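Local coordinates for uncharacterized protein (PDB 5IFF) that acts as a restriction DNA glycosylase that binds double-stranded DNA as a tetramer, probably excising adenine bases at its recognition sequence, at residues L104-E112 with Y124-K132; E71-A79 with M191-I199. The protein carries 2 engineered substitutions. All coordinates share one frame; numbering follows the deposited sequence.

Contact 1: residues L104-E112 with Y124-K132; sequences LEDKGIRRE and YEDVYPVAK
R110–E112 and Y124–K132 run antiparallel, the two strand axes 4.6 Å apart at closest approach and 153° apart in direction, as a ladder in the long arm built from strands 110-114, 116-118 and 121-134. R110 faces V127 and E112 faces E125 as hydrogen-bonded pairs; R111 and D126 form the non-hydrogen-bonded pair between them. The bond from V127 N to R110 O is 2.8 Å but bent, while that from E112 N to E125 O is nearly straight at 171°. The R110 guanidinium has V127 CG1 over one face and grips E112 side-on, NE and NH2 both reaching OE2, in-plane for the guanidinium; R110 NH2 is 2.7 Å from E112 OE2, and NH1 forms a salt bridge with E125 of the second subunit. On the other face of the sheet R111, bent at chi3 (-64°), sets one guanidinium face against D126 OD1, a pairing of charge in which the exact place of OD1 is doubtful. Toward the helical turn, I109 CG1 stands over the Y128 ring, 4.0 Å from its centroid, a CH-pi contact. G108, with positive phi, ends the turn 104–107, from which L104 CD1 reaches P129 CB at 4.0 Å. L104 and P129 also pack on L145 of strand 140-147, and a strand of the second subunit pairs antiparallel with 124-132, carrying the sheet across the interface.

Contact 2: residues E71-A79 with M191-I199; sequences ELSRMVRLA and MKELLKAFI
L72 enters the surface of helix 188-201 as a knob into a hole formed by M191, L194, L195 and F198, in a helix-helix packing in which the axes of segments 72-79 and 191-199 approach to 10.8 Å and run 131° apart. This knob and the M191 end of the seam are the closely packed parts of the contact. With CG anti to the backbone N (chi1 -177°), L72 projects both methyls into the other helix: CD1 lies against L194 CB, and L72 CD2 touches both L195 CD2 and F198 CD2, each at 3.8 Å. The ring is met obliquely, as L72 and F198 slide past each other in opposite directions. Beside the knob, V76 and L195 meet tip to tip, V76 CG2 lying 3.9 Å from L195 CD1. No hydrogen bond joins the two segments, so apolar contact alone holds them together here.

Away from this seam the helices carry partly exposed charged side chains. E193 forms a salt bridge with K133, K196 makes a cation-pi contact with F96, and F121 of the second subunit packs on both. On the first helix, R74 forms a salt bridge with D69, and R77 NH2 bonds the backbone O of Y68. The buried side continues into the protein: V76 touches F212 of helix 203-216, and F198 meets Y62 and H205 edge-to-face. L194 lies near I60 and F198 near V158, so this core adjoins residues that bind adenine in another structure of the protein. At the M191 end, that side chain, bent at chi3 (-89°), crosses M75 obliquely and turns its sulfur toward the first helix. M75 CE sits 3.6 Å from M191 CG, and M191 SD lies 3.7 Å from A79 CB.

Contact 2 belongs to the core: every touching residue is buried, and apolar side chains do all the joining. Contact 1 is more peripheral, only partly buried, and relies mainly on backbone hydrogen bonds, with charged side chains on its faces and apolar packing toward its helical-turn end. The centres of contact 1 and contact 2 are about 26 Å apart, and they share no segment and do not touch. Helix 188-201 and strand 140-147 nevertheless connect them, since L104 bonds by its backbone to I200, and I143 meets L104 and A131 in contact 1 and A197 in 191-199. Both also reach the second subunit, contact 1 through a continued sheet and contact 2 through packing on F121 of that subunit.

Contact 1: residues L104-E112 with Y124-K132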
# COMPACT_ATOMS: atom_id res chain seq x y z
N LEU A 104 0.21 -1.64 31.18
CA LEU A 104 1.27 -0.91 30.50
C LEU A 104 0.72 0.35 29.81
O LEU A 104 1.27 1.44 29.95
CB LEU A 104 1.98 -1.80 29.50
CG LEU A 104 3.24 -1.06 29.02
CD1 LEU A 104 4.31 -0.98 30.12
CD2 LEU A 104 3.74 -1.64 27.76
N GLU A 105 -0.40 0.20 29.09
CA GLU A 105 -1.06 1.37 28.46
C GLU A 105 -1.37 2.50 29.45
O GLU A 105 -1.30 3.67 29.06
CB GLU A 105 -2.34 0.94 27.72
CG GLU A 105 -2.03 0.29 26.36
CD GLU A 105 -3.27 0.03 25.49
OE1 GLU A 105 -4.32 0.67 25.75
OE2 GLU A 105 -3.18 -0.84 24.59
N ASP A 106 -1.64 2.19 30.72
CA ASP A 106 -1.87 3.24 31.72
C ASP A 106 -0.66 4.19 31.93
O ASP A 106 -0.84 5.34 32.35
CB ASP A 106 -2.25 2.66 33.07
CG ASP A 106 -3.55 1.82 33.02
OD1 ASP A 106 -4.32 1.92 32.04
OD2 ASP A 106 -3.79 1.06 33.99
N LYS A 107 0.54 3.69 31.66
CA LYS A 107 1.76 4.43 31.90
C LYS A 107 1.92 5.50 30.85
O LYS A 107 2.30 6.62 31.15
CB LYS A 107 2.97 3.50 31.88
CG LYS A 107 3.13 2.72 33.15
CD LYS A 107 4.24 1.70 33.04
CE LYS A 107 5.53 2.26 33.61
NZ LYS A 107 5.48 2.42 35.10
N GLY A 108 1.62 5.14 29.62
CA GLY A 108 1.66 6.09 28.53
C GLY A 108 3.08 6.51 28.19
O GLY A 108 4.03 5.79 28.49
N ILE A 109 3.19 7.69 27.60
CA ILE A 109 4.45 8.24 27.11
C ILE A 109 4.67 9.62 27.72
O ILE A 109 3.77 10.44 27.69
CB ILE A 109 4.40 8.32 25.59
CG1 ILE A 109 4.45 6.90 25.00
CG2 ILE A 109 5.51 9.19 25.05
CD1 ILE A 109 3.52 6.64 23.83
N ARG A 110 5.84 9.89 28.30
CA ARG A 110 6.09 11.22 28.85
C ARG A 110 7.25 11.97 28.14
O ARG A 110 8.17 11.35 27.61
CB ARG A 110 6.37 11.12 30.35
CG ARG A 110 7.70 10.50 30.73
CD ARG A 110 7.84 10.40 32.25
NE ARG A 110 9.22 10.17 32.69
CZ ARG A 110 9.74 8.97 32.93
NH1 ARG A 110 9.00 7.88 32.77
NH2 ARG A 110 11.01 8.85 33.33
N ARG A 111 7.19 13.30 28.11
CA ARG A 111 8.29 14.08 27.55
C ARG A 111 9.02 14.77 28.68
O ARG A 111 8.42 15.47 29.48
CB ARG A 111 7.81 15.09 26.51
CG ARG A 111 8.97 15.93 25.93
CD ARG A 111 8.51 17.04 25.01
NE ARG A 111 7.83 16.58 23.80
CZ ARG A 111 8.42 15.92 22.81
NH1 ARG A 111 7.74 15.56 21.73
NH2 ARG A 111 9.70 15.61 22.90
N GLU A 112 10.33 14.55 28.76
CA GLU A 112 11.15 15.14 29.81
C GLU A 112 12.01 16.22 29.23
O GLU A 112 12.56 16.07 28.14
CB GLU A 112 12.02 14.10 30.50
CG GLU A 112 11.27 13.05 31.32
CD GLU A 112 12.19 12.25 32.24
OE1 GLU A 112 13.42 12.48 32.20
OE2 GLU A 112 11.69 11.39 33.00
N TYR A 124 14.77 17.72 24.33
CA TYR A 124 13.79 17.03 25.18
C TYR A 124 13.98 15.54 24.97
O TYR A 124 14.67 15.13 24.04
CB TYR A 124 12.35 17.43 24.86
CG TYR A 124 12.06 18.87 25.22
CD1 TYR A 124 11.47 19.20 26.44
CD2 TYR A 124 12.41 19.91 24.35
CE1 TYR A 124 11.22 20.53 26.77
CE2 TYR A 124 12.17 21.23 24.67
CZ TYR A 124 11.57 21.54 25.88
OH TYR A 124 11.32 22.85 26.21
N GLU A 125 13.39 14.72 25.84
CA GLU A 125 13.44 13.28 25.64
C GLU A 125 12.02 12.72 25.73
O GLU A 125 11.32 12.98 26.70
CB GLU A 125 14.37 12.63 26.68
CG GLU A 125 15.85 12.72 26.32
CD GLU A 125 16.80 12.20 27.43
OE1 GLU A 125 16.40 12.12 28.62
OE2 GLU A 125 17.97 11.88 27.11
N ASP A 126 11.57 11.99 24.70
CA ASP A 126 10.30 11.27 24.76
C ASP A 126 10.55 9.86 25.31
O ASP A 126 11.46 9.17 24.83
CB ASP A 126 9.62 11.20 23.39
CG ASP A 126 8.98 12.52 23.00
OD1 ASP A 126 8.56 13.26 23.92
OD2 ASP A 126 8.87 12.80 21.79
N VAL A 127 9.75 9.42 26.28
CA VAL A 127 10.10 8.24 27.07
C VAL A 127 8.96 7.22 27.00
O VAL A 127 7.85 7.51 27.44
CB VAL A 127 10.40 8.60 28.56
CG1 VAL A 127 11.04 7.42 29.28
CG2 VAL A 127 11.31 9.84 28.68
N TYR A 128 9.25 6.07 26.39
CA TYR A 128 8.27 5.00 26.16
C TYR A 128 8.50 3.83 27.12
O TYR A 128 9.61 3.32 27.21
CB TYR A 128 8.37 4.47 24.74
CG TYR A 128 7.95 5.41 23.65
CD1 TYR A 128 8.73 6.52 23.31
CD2 TYR A 128 6.79 5.17 22.93
CE1 TYR A 128 8.34 7.38 22.30
CE2 TYR A 128 6.40 6.02 21.91
CZ TYR A 128 7.18 7.12 21.60
OH TYR A 128 6.78 7.96 20.59
N PRO A 129 7.43 3.38 27.81
CA PRO A 129 7.62 2.27 28.75
C PRO A 129 7.66 0.93 28.00
O PRO A 129 6.90 0.73 27.05
CB PRO A 129 6.37 2.37 29.65
CG PRO A 129 5.30 2.78 28.66
CD PRO A 129 6.02 3.74 27.66
N VAL A 130 8.56 0.05 28.43
CA VAL A 130 8.66 -1.29 27.88
C VAL A 130 8.60 -2.33 29.00
O VAL A 130 9.30 -2.20 30.00
CB VAL A 130 9.97 -1.43 27.10
CG1 VAL A 130 10.19 -2.84 26.61
CG2 VAL A 130 9.99 -0.43 25.92
N ALA A 131 7.74 -3.33 28.86
CA ALA A 131 7.73 -4.43 29.85
C ALA A 131 8.45 -5.60 29.23
O ALA A 131 8.21 -5.93 28.06
CB ALA A 131 6.28 -4.83 30.24
N LYS A 132 9.31 -6.27 29.98
CA LYS A 132 10.06 -7.36 29.36
C LYS A 132 10.35 -8.49 30.37
O LYS A 132 10.63 -8.23 31.53
CB LYS A 132 11.37 -6.78 28.76
CG LYS A 132 12.27 -7.77 28.04
CD LYS A 132 13.61 -7.10 27.60
CE LYS A 132 14.74 -8.12 27.56
NZ LYS A 132 16.01 -7.71 26.85

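Contact 2: residues E71-A79 with M191-I199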
# COMPACT_ATOMS: atom_id res chain seq x y z
N GLU A 71 -2.43 -18.02 15.87
CA GLU A 71 -1.19 -17.87 16.64
C GLU A 71 -1.36 -18.28 18.11
O GLU A 71 -1.55 -19.45 18.40
CB GLU A 71 -0.67 -16.45 16.50
CG GLU A 71 -0.33 -16.14 15.04
CD GLU A 71 0.43 -14.83 14.85
OE1 GLU A 71 0.29 -13.88 15.64
OE2 GLU A 71 1.14 -14.76 13.84
N LEU A 72 -1.26 -17.33 19.04
CA LEU A 72 -1.30 -17.71 20.44
C LEU A 72 -2.63 -18.44 20.79
O LEU A 72 -2.59 -19.36 21.58
CB LEU A 72 -1.12 -16.48 21.36
CG LEU A 72 -1.09 -16.82 22.87
CD1 LEU A 72 0.10 -17.75 23.32
CD2 LEU A 72 -1.05 -15.53 23.71
N SER A 73 -3.78 -18.03 20.24
CA SER A 73 -5.00 -18.75 20.66
C SER A 73 -5.01 -20.18 20.10
O SER A 73 -5.56 -21.10 20.72
CB SER A 73 -6.31 -18.03 20.25
OG SER A 73 -6.37 -17.66 18.88
N ARG A 74 -4.42 -20.38 18.93
CA ARG A 74 -4.37 -21.73 18.39
C ARG A 74 -3.37 -22.58 19.20
O ARG A 74 -3.64 -23.77 19.47
CB ARG A 74 -4.05 -21.73 16.87
CG ARG A 74 -3.82 -23.17 16.30
CD ARG A 74 -3.68 -23.19 14.78
NE ARG A 74 -4.97 -23.00 14.10
CZ ARG A 74 -5.17 -23.16 12.79
NH1 ARG A 74 -4.17 -23.51 11.99
NH2 ARG A 74 -6.38 -22.97 12.28
N MET A 75 -2.24 -21.98 19.62
CA MET A 75 -1.30 -22.67 20.48
C MET A 75 -2.00 -23.16 21.75
O MET A 75 -1.88 -24.32 22.17
CB MET A 75 -0.16 -21.75 20.88
CG MET A 75 0.75 -21.45 19.70
SD MET A 75 1.81 -20.01 19.97
CE MET A 75 2.44 -20.15 21.53
N VAL A 76 -2.67 -22.23 22.39
CA VAL A 76 -3.28 -22.50 23.69
C VAL A 76 -4.44 -23.49 23.58
O VAL A 76 -4.54 -24.41 24.41
CB VAL A 76 -3.74 -21.16 24.38
CG1 VAL A 76 -4.61 -21.41 25.63
CG2 VAL A 76 -2.47 -20.36 24.79
N ARG A 77 -5.29 -23.34 22.58
CA ARG A 77 -6.42 -24.27 22.48
C ARG A 77 -5.85 -25.68 22.22
O ARG A 77 -6.30 -26.68 22.80
CB ARG A 77 -7.42 -23.86 21.39
CG ARG A 77 -8.65 -24.79 21.35
CD ARG A 77 -9.68 -24.38 20.30
NE ARG A 77 -10.39 -23.14 20.63
CZ ARG A 77 -10.11 -21.97 20.07
NH1 ARG A 77 -10.80 -20.89 20.39
NH2 ARG A 77 -9.14 -21.89 19.17
N LEU A 78 -4.84 -25.78 21.35
CA LEU A 78 -4.22 -27.10 21.07
C LEU A 78 -3.51 -27.62 22.32
O LEU A 78 -3.61 -28.81 22.63
CB LEU A 78 -3.22 -27.04 19.91
CG LEU A 78 -3.78 -26.97 18.49
CD1 LEU A 78 -2.59 -26.86 17.50
CD2 LEU A 78 -4.73 -28.14 18.16
N ALA A 79 -2.81 -26.72 23.04
CA ALA A 79 -2.11 -27.16 24.26
C ALA A 79 -3.09 -27.71 25.31
O ALA A 79 -2.82 -28.70 26.02
CB ALA A 79 -1.31 -25.99 24.84
N MET A 191 3.82 -20.01 26.68
CA MET A 191 2.40 -19.77 26.43
C MET A 191 1.81 -19.09 27.65
O MET A 191 1.00 -18.15 27.49
CB MET A 191 1.65 -21.08 26.15
CG MET A 191 1.94 -21.67 24.72
SD MET A 191 1.05 -23.23 24.39
CE MET A 191 2.27 -24.44 25.05
N LYS A 192 2.19 -19.55 28.83
CA LYS A 192 1.71 -18.88 30.04
C LYS A 192 2.12 -17.41 30.09
O LYS A 192 1.31 -16.53 30.37
CB LYS A 192 2.23 -19.57 31.26
CG LYS A 192 1.68 -21.01 31.41
CD LYS A 192 2.32 -21.62 32.69
CE LYS A 192 1.91 -23.06 32.97
NZ LYS A 192 2.80 -23.70 34.05
N GLU A 193 3.40 -17.15 29.84
CA GLU A 193 3.88 -15.77 29.94
C GLU A 193 3.38 -14.86 28.85
O GLU A 193 3.29 -13.66 29.10
CB GLU A 193 5.42 -15.74 29.99
CG GLU A 193 6.03 -16.41 31.25
CD GLU A 193 5.59 -15.75 32.56
OE1 GLU A 193 5.22 -14.56 32.57
OE2 GLU A 193 5.62 -16.41 33.61
N LEU A 194 3.10 -15.39 27.65
CA LEU A 194 2.54 -14.59 26.59
C LEU A 194 1.07 -14.20 26.96
O LEU A 194 0.65 -13.07 26.70
CB LEU A 194 2.57 -15.33 25.24
CG LEU A 194 3.98 -15.30 24.56
CD1 LEU A 194 3.96 -16.30 23.36
CD2 LEU A 194 4.26 -13.82 24.11
N LEU A 195 0.35 -15.12 27.63
CA LEU A 195 -1.02 -14.82 28.09
C LEU A 195 -0.93 -13.77 29.16
O LEU A 195 -1.67 -12.81 29.12
CB LEU A 195 -1.73 -16.09 28.64
CG LEU A 195 -2.08 -17.07 27.51
CD1 LEU A 195 -2.37 -18.46 28.16
CD2 LEU A 195 -3.28 -16.61 26.63
N LYS A 196 0.03 -13.92 30.07
CA LYS A 196 0.21 -12.91 31.12
C LYS A 196 0.61 -11.56 30.55
O LYS A 196 0.17 -10.51 31.07
CB LYS A 196 1.23 -13.35 32.13
CG LYS A 196 0.69 -14.52 33.01
CD LYS A 196 1.81 -15.15 33.86
CE LYS A 196 2.23 -14.20 34.94
NZ LYS A 196 2.88 -14.96 36.05
N ALA A 197 1.44 -11.59 29.50
CA ALA A 197 1.80 -10.33 28.81
C ALA A 197 0.55 -9.59 28.29
O ALA A 197 0.39 -8.38 28.50
CB ALA A 197 2.80 -10.62 27.66
N PHE A 198 -0.35 -10.30 27.62
CA PHE A 198 -1.51 -9.64 27.10
C PHE A 198 -2.41 -9.13 28.24
O PHE A 198 -3.05 -8.06 28.12
CB PHE A 198 -2.28 -10.61 26.17
CG PHE A 198 -1.75 -10.64 24.77
CD1 PHE A 198 -1.87 -9.50 23.95
CD2 PHE A 198 -1.10 -11.77 24.25
CE1 PHE A 198 -1.38 -9.49 22.61
CE2 PHE A 198 -0.59 -11.77 22.93
CZ PHE A 198 -0.73 -10.64 22.11
N ILE A 199 -2.47 -9.91 29.32
CA ILE A 199 -3.26 -9.55 30.48
C ILE A 199 -2.78 -8.21 31.09
O ILE A 199 -3.61 -7.39 31.49
CB ILE A 199 -3.23 -10.68 31.53
CG1 ILE A 199 -4.18 -11.79 31.08
CG2 ILE A 199 -3.64 -10.19 32.92
CD1 ILE A 199 -4.01 -13.06 31.91